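Local coordinates for conserved hypothetical protein (Pseudomonas aeruginosa, PDB 1YLL), which is of unknown function but, as a HutD-family protein of the cupin clan, may be linked to histidine utilisation, at residues A139-I153 with L182-D196. Numbering follows the deposited sequence.
Sequences ASTLLLFAQQDGVAI and LTAHEPAWVCAVELD
With chi1 at 179°, Val151 sets CG1 opposite the backbone N and CG2 beside it; CG2 thereby meets Ala188 and Val190, 3.6 Å from CG1 of Val190, while CG1 lies near Leu182 CB. Leu144 holds CG anti to the backbone N (chi1 -169°), which sends its two methyls over the partner strand: CD1 rests on Val190 and CD2 lies 3.8 Å from Ala192 CB. CD2 of Leu182 fits between the two branches of Ile153, 3.6 Å from its CG1, and Leu163 and Leu169 both pack on Leu144 and Ile153. On the other face, Leu143 crosses Leu195, their CD1 atoms 4.0 Å apart, and Trp42 of strand 42-49 touches both. Paired backbone bonds join Thr141 with Leu195, Leu143 with Val193 and Phe145 with Cys191; Leu143 N to Val193 O (2.8 Å, N-H...O angle 176°) is almost straight. Where this pairing ends, Asp196 OD1 takes the N-H of Ser140 at 2.9 Å from above its carboxylate plane, and a water links OD1 to Ser140 OG. Glu194 lays CG along Leu142 CD1 (3.6 Å), and its carboxylate forms a salt bridge with Arg123 of the second subunit. Before the corner at His185 and Glu186, Thr183 and Ala152 exchange backbone bonds in a second sheet. Two antiparallel strand pairs in different sheets, sharing a hydrophobic interior, are consistent with the beta-barrel of the cupin clan, here built mostly from the C-terminal half, with strand 6-9 at one sheet edge.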
ATOM      1  N   ALA D 139     -13.977  11.060 -10.347  1.00 18.18           N
ATOM      2  CA  ALA D 139     -13.313  12.112 -11.118  1.00 18.30           C
ATOM      3  C   ALA D 139     -12.221  11.544 -11.994  1.00 19.08           C
ATOM      4  O   ALA D 139     -11.416  10.699 -11.557  1.00 20.73           O
ATOM      5  CB  ALA D 139     -12.728  13.175 -10.190  1.00 17.15           C
ATOM      6  N   SER D 140     -12.181  12.048 -13.220  1.00 19.43           N
ATOM      7  CA  SER D 140     -11.200  11.613 -14.201  1.00 21.47           C
ATOM      8  C   SER D 140      -9.845  12.247 -13.955  1.00 19.73           C
ATOM      9  O   SER D 140      -8.819  11.682 -14.315  1.00 19.37           O
ATOM     10  CB  SER D 140     -11.679  11.967 -15.601  1.00 24.47           C
ATOM     11  OG  SER D 140     -11.804  13.360 -15.753  1.00 32.16           O
ATOM     12  N   THR D 141      -9.837  13.443 -13.363  1.00 17.18           N
ATOM     13  CA  THR D 141      -8.563  14.081 -13.058  1.00 17.39           C
ATOM     14  C   THR D 141      -8.451  14.407 -11.577  1.00 16.28           C
ATOM     15  O   THR D 141      -9.395  14.954 -10.995  1.00 16.93           O
ATOM     16  CB  THR D 141      -8.383  15.379 -13.858  1.00 20.02           C
ATOM     17  OG1 THR D 141      -8.196  15.059 -15.246  1.00 24.24           O
ATOM     18  CG2 THR D 141      -7.153  16.154 -13.357  1.00 18.28           C
ATOM     19  N   LEU D 142      -7.340  14.008 -10.963  1.00 14.70           N
ATOM     20  CA  LEU D 142      -7.082  14.338  -9.566  1.00 15.58           C
ATOM     21  C   LEU D 142      -5.719  15.022  -9.427  1.00 15.25           C
ATOM     22  O   LEU D 142      -4.707  14.519  -9.894  1.00 15.46           O
ATOM     23  CB  LEU D 142      -7.133  13.104  -8.635  1.00 15.36           C
ATOM     24  CG  LEU D 142      -6.546  13.364  -7.220  1.00 16.95           C
ATOM     25  CD1 LEU D 142      -7.445  14.330  -6.448  1.00 18.44           C
ATOM     26  CD2 LEU D 142      -6.407  12.089  -6.411  1.00 15.55           C
ATOM     27  N   LEU D 143      -5.703  16.202  -8.808  1.00 12.81           N
ATOM     28  CA  LEU D 143      -4.459  16.880  -8.528  1.00 13.91           C
ATOM     29  C   LEU D 143      -4.434  16.877  -6.993  1.00 13.43           C
ATOM     30  O   LEU D 143      -5.368  17.355  -6.341  1.00 14.92           O
ATOM     31  CB  LEU D 143      -4.489  18.321  -9.061  1.00 14.54           C
ATOM     32  CG  LEU D 143      -4.735  18.402 -10.567  1.00 19.81           C
ATOM     33  CD1 LEU D 143      -5.049  19.833 -10.989  1.00 22.55           C
ATOM     34  CD2 LEU D 143      -3.500  17.862 -11.258  1.00 23.26           C
ATOM     35  N   LEU D 144      -3.397  16.295  -6.390  1.00 11.46           N
ATOM     36  CA  LEU D 144      -3.344  16.239  -4.927  1.00 13.78           C
ATOM     37  C   LEU D 144      -2.070  16.963  -4.491  1.00 14.75           C
ATOM     38  O   LEU D 144      -0.965  16.452  -4.656  1.00 13.63           O
ATOM     39  CB  LEU D 144      -3.340  14.764  -4.463  1.00 13.05           C
ATOM     40  CG  LEU D 144      -3.545  14.464  -2.986  1.00 17.71           C
ATOM     41  CD1 LEU D 144      -2.390  15.010  -2.194  1.00 19.70           C
ATOM     42  CD2 LEU D 144      -4.862  15.067  -2.474  1.00 16.49           C
ATOM     43  N   PHE D 145      -2.238  18.182  -3.982  1.00 13.01           N
ATOM     44  CA  PHE D 145      -1.127  19.035  -3.599  1.00 13.66           C
ATOM     45  C   PHE D 145      -0.815  18.893  -2.121  1.00 13.16           C
ATOM     46  O   PHE D 145      -1.712  18.980  -1.312  1.00 12.69           O
ATOM     47  CB  PHE D 145      -1.515  20.486  -3.867  1.00 14.15           C
ATOM     48  CG  PHE D 145      -0.485  21.490  -3.416  1.00 11.21           C
ATOM     49  CD1 PHE D 145       0.642  21.737  -4.181  1.00 12.88           C
ATOM     50  CD2 PHE D 145      -0.675  22.202  -2.220  1.00 13.57           C
ATOM     51  CE1 PHE D 145       1.583  22.690  -3.777  1.00 13.27           C
ATOM     52  CE2 PHE D 145       0.264  23.170  -1.803  1.00 14.69           C
ATOM     53  CZ  PHE D 145       1.373  23.410  -2.567  1.00 14.10           C
ATOM     54  N   ALA D 146       0.449  18.642  -1.766  1.00 15.41           N
ATOM     55  CA  ALA D 146       0.810  18.520  -0.352  1.00 15.70           C
ATOM     56  C   ALA D 146       1.404  19.826   0.136  1.00 16.46           C
ATOM     57  O   ALA D 146       2.403  20.271  -0.417  1.00 19.80           O
ATOM     58  CB  ALA D 146       1.852  17.396  -0.169  1.00 18.81           C
ATOM     59  N   GLN D 147       0.807  20.460   1.141  1.00 18.03           N
ATOM     60  CA  GLN D 147       1.405  21.700   1.640  1.00 18.62           C
ATOM     61  C   GLN D 147       2.560  21.311   2.575  1.00 21.51           C
ATOM     62  O   GLN D 147       3.630  21.928   2.581  1.00 22.55           O
ATOM     63  CB  GLN D 147       0.405  22.537   2.412  1.00 19.95           C
ATOM     64  CG  GLN D 147       1.069  23.789   2.905  1.00 21.88           C
ATOM     65  CD  GLN D 147       0.208  24.599   3.806  1.00 23.68           C
ATOM     66  OE1 GLN D 147      -0.759  24.101   4.386  1.00 26.96           O
ATOM     67  NE2 GLN D 147       0.564  25.870   3.960  1.00 25.88           N
ATOM     68  N   GLN D 148       2.327  20.279   3.367  1.00 20.93           N
ATOM     69  CA  GLN D 148       3.344  19.801   4.300  1.00 24.06           C
ATOM     70  C   GLN D 148       3.906  18.447   3.846  1.00 25.04           C
ATOM     71  O   GLN D 148       3.273  17.724   3.087  1.00 23.58           O
ATOM     72  CB  GLN D 148       2.740  19.768   5.699  1.00 27.30           C
ATOM     73  CG  GLN D 148       2.360  21.180   6.140  1.00 29.38           C
ATOM     74  CD  GLN D 148       1.372  21.235   7.269  1.00 33.48           C
ATOM     75  OE1 GLN D 148       1.438  22.130   8.122  1.00 39.59           O
ATOM     76  NE2 GLN D 148       0.432  20.305   7.284  1.00 33.71           N
ATOM     77  N   ASP D 149       5.109  18.124   4.301  1.00 25.69           N
ATOM     78  CA  ASP D 149       5.779  16.893   3.893  1.00 26.85           C
ATOM     79  C   ASP D 149       5.268  15.597   4.525  1.00 25.82           C
ATOM     80  O   ASP D 149       4.644  15.605   5.577  1.00 26.19           O
ATOM     81  CB  ASP D 149       7.281  17.020   4.201  1.00 32.30           C
ATOM     82  CG  ASP D 149       8.125  16.048   3.403  1.00 34.21           C
ATOM     83  OD1 ASP D 149       7.734  14.872   3.278  1.00 40.75           O
ATOM     84  OD2 ASP D 149       9.182  16.453   2.885  1.00 39.89           O
ATOM     85  N   GLY D 150       5.536  14.490   3.848  1.00 26.28           N
ATOM     86  CA  GLY D 150       5.217  13.187   4.389  1.00 26.32           C
ATOM     87  C   GLY D 150       3.965  12.447   3.999  1.00 26.67           C
ATOM     88  O   GLY D 150       3.646  11.432   4.631  1.00 26.92           O
ATOM     89  N   VAL D 151       3.261  12.902   2.964  1.00 23.55           N
ATOM     90  CA  VAL D 151       2.042  12.206   2.589  1.00 22.51           C
ATOM     91  C   VAL D 151       2.230  11.108   1.569  1.00 21.53           C
ATOM     92  O   VAL D 151       2.684  11.344   0.441  1.00 26.51           O
ATOM     93  CB  VAL D 151       0.976  13.186   2.054  1.00 22.27           C
ATOM     94  CG1 VAL D 151      -0.285  12.414   1.638  1.00 20.00           C
ATOM     95  CG2 VAL D 151       0.622  14.200   3.144  1.00 19.92           C
ATOM     96  N   ALA D 152       1.867   9.893   1.965  1.00 21.29           N
ATOM     97  CA  ALA D 152       1.962   8.748   1.077  1.00 20.20           C
ATOM     98  C   ALA D 152       0.580   8.511   0.460  1.00 18.22           C
ATOM     99  O   ALA D 152      -0.430   8.591   1.147  1.00 17.97           O
ATOM    100  CB  ALA D 152       2.424   7.509   1.843  1.00 23.43           C
ATOM    101  N   ILE D 153       0.563   8.191  -0.825  1.00 18.96           N
ATOM    102  CA  ILE D 153      -0.689   7.977  -1.539  1.00 22.01           C
ATOM    103  C   ILE D 153      -0.829   6.584  -2.120  1.00 21.49           C
ATOM    104  O   ILE D 153       0.109   6.046  -2.708  1.00 23.53           O
ATOM    105  CB  ILE D 153      -0.823   8.914  -2.763  1.00 23.66           C
ATOM    106  CG1 ILE D 153      -0.524  10.356  -2.387  1.00 24.96           C
ATOM    107  CG2 ILE D 153      -2.233   8.817  -3.328  1.00 25.80           C
ATOM    108  CD1 ILE D 153      -0.482  11.297  -3.604  1.00 26.94           C
ATOM    109  N   LEU D 182      -4.670   8.260   1.717  1.00 15.26           N
ATOM    110  CA  LEU D 182      -3.470   9.017   2.022  1.00 15.63           C
ATOM    111  C   LEU D 182      -3.064   8.670   3.438  1.00 16.16           C
ATOM    112  O   LEU D 182      -3.911   8.481   4.316  1.00 14.99           O
ATOM    113  CB  LEU D 182      -3.742  10.517   1.972  1.00 17.26           C
ATOM    114  CG  LEU D 182      -4.389  11.014   0.680  1.00 17.47           C
ATOM    115  CD1 LEU D 182      -4.643  12.506   0.843  1.00 19.81           C
ATOM    116  CD2 LEU D 182      -3.530  10.757  -0.496  1.00 20.34           C
ATOM    117  N   THR D 183      -1.761   8.621   3.660  1.00 19.42           N
ATOM    118  CA  THR D 183      -1.258   8.326   4.985  1.00 21.13           C
ATOM    119  C   THR D 183      -0.109   9.278   5.317  1.00 21.09           C
ATOM    120  O   THR D 183       0.601   9.744   4.424  1.00 20.95           O
ATOM    121  CB  THR D 183      -0.791   6.876   5.056  1.00 23.38           C
ATOM    122  OG1 THR D 183      -0.266   6.621   6.359  1.00 33.08           O
ATOM    123  CG2 THR D 183       0.262   6.618   4.027  1.00 24.23           C
ATOM    124  N   ALA D 184       0.034   9.613   6.597  1.00 23.31           N
ATOM    125  CA  ALA D 184       1.107  10.504   7.024  1.00 26.48           C
ATOM    126  C   ALA D 184       1.493  10.226   8.480  1.00 29.43           C
ATOM    127  O   ALA D 184       0.641   9.904   9.290  1.00 31.43           O
ATOM    128  CB  ALA D 184       0.659  11.950   6.869  1.00 27.56           C
ATOM    129  N   HIS D 185       2.777  10.347   8.806  1.00 33.44           N
ATOM    130  CA  HIS D 185       3.248  10.120  10.179  1.00 35.44           C
ATOM    131  C   HIS D 185       2.958  11.333  11.057  1.00 35.25           C
ATOM    132  O   HIS D 185       2.412  11.206  12.163  1.00 35.96           O
ATOM    133  CB  HIS D 185       4.748   9.827  10.177  1.00 39.58           C
ATOM    134  CG  HIS D 185       5.095   8.452   9.697  1.00 44.00           C
ATOM    135  ND1 HIS D 185       4.478   7.863   8.611  1.00 47.00           N
ATOM    136  CD2 HIS D 185       6.003   7.555  10.145  1.00 45.69           C
ATOM    137  CE1 HIS D 185       4.995   6.662   8.412  1.00 48.56           C
ATOM    138  NE2 HIS D 185       5.922   6.451   9.328  1.00 47.24           N
ATOM    139  N   GLU D 186       3.349  12.503  10.565  1.00 31.79           N
ATOM    140  CA  GLU D 186       3.118  13.769  11.244  1.00 30.08           C
ATOM    141  C   GLU D 186       1.963  14.336  10.411  1.00 28.23           C
ATOM    142  O   GLU D 186       1.968  14.178   9.187  1.00 30.84           O
ATOM    143  CB  GLU D 186       4.378  14.647  11.139  1.00 31.36           C
ATOM    144  CG  GLU D 186       4.266  16.117  11.603  1.00 36.43           C
ATOM    145  CD  GLU D 186       4.199  16.316  13.122  1.00 37.74           C
ATOM    146  OE1 GLU D 186       4.955  15.650  13.862  1.00 39.12           O
ATOM    147  OE2 GLU D 186       3.403  17.172  13.579  1.00 39.50           O
ATOM    148  N   PRO D 187       0.945  14.946  11.056  1.00 26.31           N
ATOM    149  CA  PRO D 187      -0.201  15.517  10.336  1.00 23.37           C
ATOM    150  C   PRO D 187       0.216  16.441   9.213  1.00 22.82           C
ATOM    151  O   PRO D 187       1.107  17.287   9.373  1.00 23.68           O
ATOM    152  CB  PRO D 187      -0.966  16.231  11.429  1.00 25.79           C
ATOM    153  CG  PRO D 187      -0.791  15.261  12.582  1.00 25.89           C
ATOM    154  CD  PRO D 187       0.690  14.938  12.507  1.00 24.47           C
ATOM    155  N   ALA D 188      -0.434  16.296   8.067  1.00 21.75           N
ATOM    156  CA  ALA D 188      -0.053  17.110   6.933  1.00 18.87           C
ATOM    157  C   ALA D 188      -1.291  17.504   6.173  1.00 17.94           C
ATOM    158  O   ALA D 188      -2.198  16.695   5.953  1.00 17.63           O
ATOM    159  CB  ALA D 188       0.894  16.347   6.030  1.00 21.16           C
ATOM    160  N   TRP D 189      -1.315  18.779   5.803  1.00 18.53           N
ATOM    161  CA  TRP D 189      -2.410  19.339   5.047  1.00 16.46           C
ATOM    162  C   TRP D 189      -2.159  19.113   3.576  1.00 14.35           C
ATOM    163  O   TRP D 189      -1.039  19.297   3.100  1.00 17.48           O
ATOM    164  CB  TRP D 189      -2.495  20.845   5.307  1.00 18.02           C
ATOM    165  CG  TRP D 189      -3.220  21.226   6.556  1.00 21.45           C
ATOM    166  CD1 TRP D 189      -2.663  21.613   7.766  1.00 21.34           C
ATOM    167  CD2 TRP D 189      -4.633  21.269   6.737  1.00 20.00           C
ATOM    168  NE1 TRP D 189      -3.651  21.892   8.672  1.00 19.88           N
ATOM    169  CE2 TRP D 189      -4.871  21.690   8.072  1.00 20.29           C
ATOM    170  CE3 TRP D 189      -5.735  20.988   5.902  1.00 18.62           C
ATOM    171  CZ2 TRP D 189      -6.160  21.839   8.589  1.00 20.28           C
ATOM    172  CZ3 TRP D 189      -7.007  21.127   6.413  1.00 19.73           C
ATOM    173  CH2 TRP D 189      -7.221  21.554   7.752  1.00 20.06           C
ATOM    174  N   VAL D 190      -3.214  18.710   2.872  1.00 13.34           N
ATOM    175  CA  VAL D 190      -3.169  18.502   1.420  1.00 13.37           C
ATOM    176  C   VAL D 190      -4.385  19.175   0.812  1.00 11.28           C
ATOM    177  O   VAL D 190      -5.351  19.442   1.509  1.00 13.48           O
ATOM    178  CB  VAL D 190      -3.209  16.975   1.028  1.00 13.00           C
ATOM    179  CG1 VAL D 190      -2.000  16.238   1.634  1.00 16.02           C
ATOM    180  CG2 VAL D 190      -4.451  16.337   1.529  1.00 12.70           C
ATOM    181  N   CYS D 191      -4.319  19.485  -0.487  1.00 10.95           N
ATOM    182  CA  CYS D 191      -5.472  20.064  -1.157  1.00 12.38           C
ATOM    183  C   CYS D 191      -5.793  19.114  -2.295  1.00  9.21           C
ATOM    184  O   CYS D 191      -4.953  18.867  -3.185  1.00 12.65           O
ATOM    185  CB  CYS D 191      -5.161  21.442  -1.676  1.00 10.39           C
ATOM    186  SG  CYS D 191      -6.693  22.286  -2.262  1.00 13.34           S
ATOM    187  N   ALA D 192      -6.991  18.554  -2.233  1.00 12.26           N
ATOM    188  CA  ALA D 192      -7.459  17.613  -3.233  1.00  9.85           C
ATOM    189  C   ALA D 192      -8.283  18.406  -4.242  1.00 11.19           C
ATOM    190  O   ALA D 192      -9.313  18.973  -3.871  1.00 11.76           O
ATOM    191  CB  ALA D 192      -8.320  16.561  -2.571  1.00 13.39           C
ATOM    192  N   VAL D 193      -7.837  18.405  -5.494  1.00 11.22           N
ATOM    193  CA  VAL D 193      -8.541  19.117  -6.575  1.00 10.98           C
ATOM    194  C   VAL D 193      -9.009  18.059  -7.591  1.00 11.13           C
ATOM    195  O   VAL D 193      -8.181  17.315  -8.110  1.00 13.61           O
ATOM    196  CB  VAL D 193      -7.604  20.117  -7.264  1.00 12.78           C
ATOM    197  CG1 VAL D 193      -8.328  20.783  -8.448  1.00 14.64           C
ATOM    198  CG2 VAL D 193      -7.214  21.207  -6.274  1.00 14.40           C
ATOM    199  N   GLU D 194     -10.315  17.988  -7.864  1.00 10.90           N
ATOM    200  CA  GLU D 194     -10.820  16.990  -8.808  1.00 12.55           C
ATOM    201  C   GLU D 194     -11.532  17.725  -9.920  1.00 13.82           C
ATOM    202  O   GLU D 194     -12.262  18.687  -9.663  1.00 14.21           O
ATOM    203  CB  GLU D 194     -11.733  15.981  -8.077  1.00 15.03           C
ATOM    204  CG  GLU D 194     -10.924  15.275  -6.967  1.00 19.28           C
ATOM    205  CD  GLU D 194     -11.748  14.573  -5.899  1.00 25.05           C
ATOM    206  OE1 GLU D 194     -11.407  14.718  -4.674  1.00 26.21           O
ATOM    207  OE2 GLU D 194     -12.698  13.863  -6.281  1.00 24.76           O
ATOM    208  N   LEU D 195     -11.287  17.276 -11.143  1.00 14.91           N
ATOM    209  CA  LEU D 195     -11.871  17.890 -12.323  1.00 14.99           C
ATOM    210  C   LEU D 195     -12.462  16.803 -13.221  1.00 18.84           C
ATOM    211  O   LEU D 195     -11.979  15.672 -13.244  1.00 17.90           O
ATOM    212  CB  LEU D 195     -10.771  18.632 -13.103  1.00 17.87           C
ATOM    213  CG  LEU D 195     -10.181  19.861 -12.383  1.00 16.75           C
ATOM    214  CD1 LEU D 195      -8.681  19.973 -12.617  1.00 14.31           C
ATOM    215  CD2 LEU D 195     -10.859  21.096 -12.914  1.00 20.08           C
ATOM    216  N   ASP D 196     -13.528  17.164 -13.921  1.00 19.25           N
ATOM    217  CA  ASP D 196     -14.155  16.280 -14.896  1.00 20.26           C
ATOM    218  C   ASP D 196     -14.440  17.143 -16.098  1.00 20.91           C
ATOM    219  O   ASP D 196     -14.730  18.329 -15.966  1.00 23.76           O
ATOM    220  CB  ASP D 196     -15.433  15.680 -14.359  1.00 22.00           C
ATOM    221  CG  ASP D 196     -15.177  14.397 -13.609  1.00 25.59           C
ATOM    222  OD1 ASP D 196     -14.553  13.492 -14.205  1.00 26.23           O
ATOM    223  OD2 ASP D 196     -15.607  14.305 -12.445  1.00 28.00           O
TER
HETATM  224  O   HOH W   1     -15.177  12.305  -7.668  1.00 29.49           O
HETATM  225  O   HOH W   2     -14.061  13.512 -17.016  1.00 35.38           O
HETATM  226  O   HOH W   3       3.870  13.672   7.212  1.00 39.04           O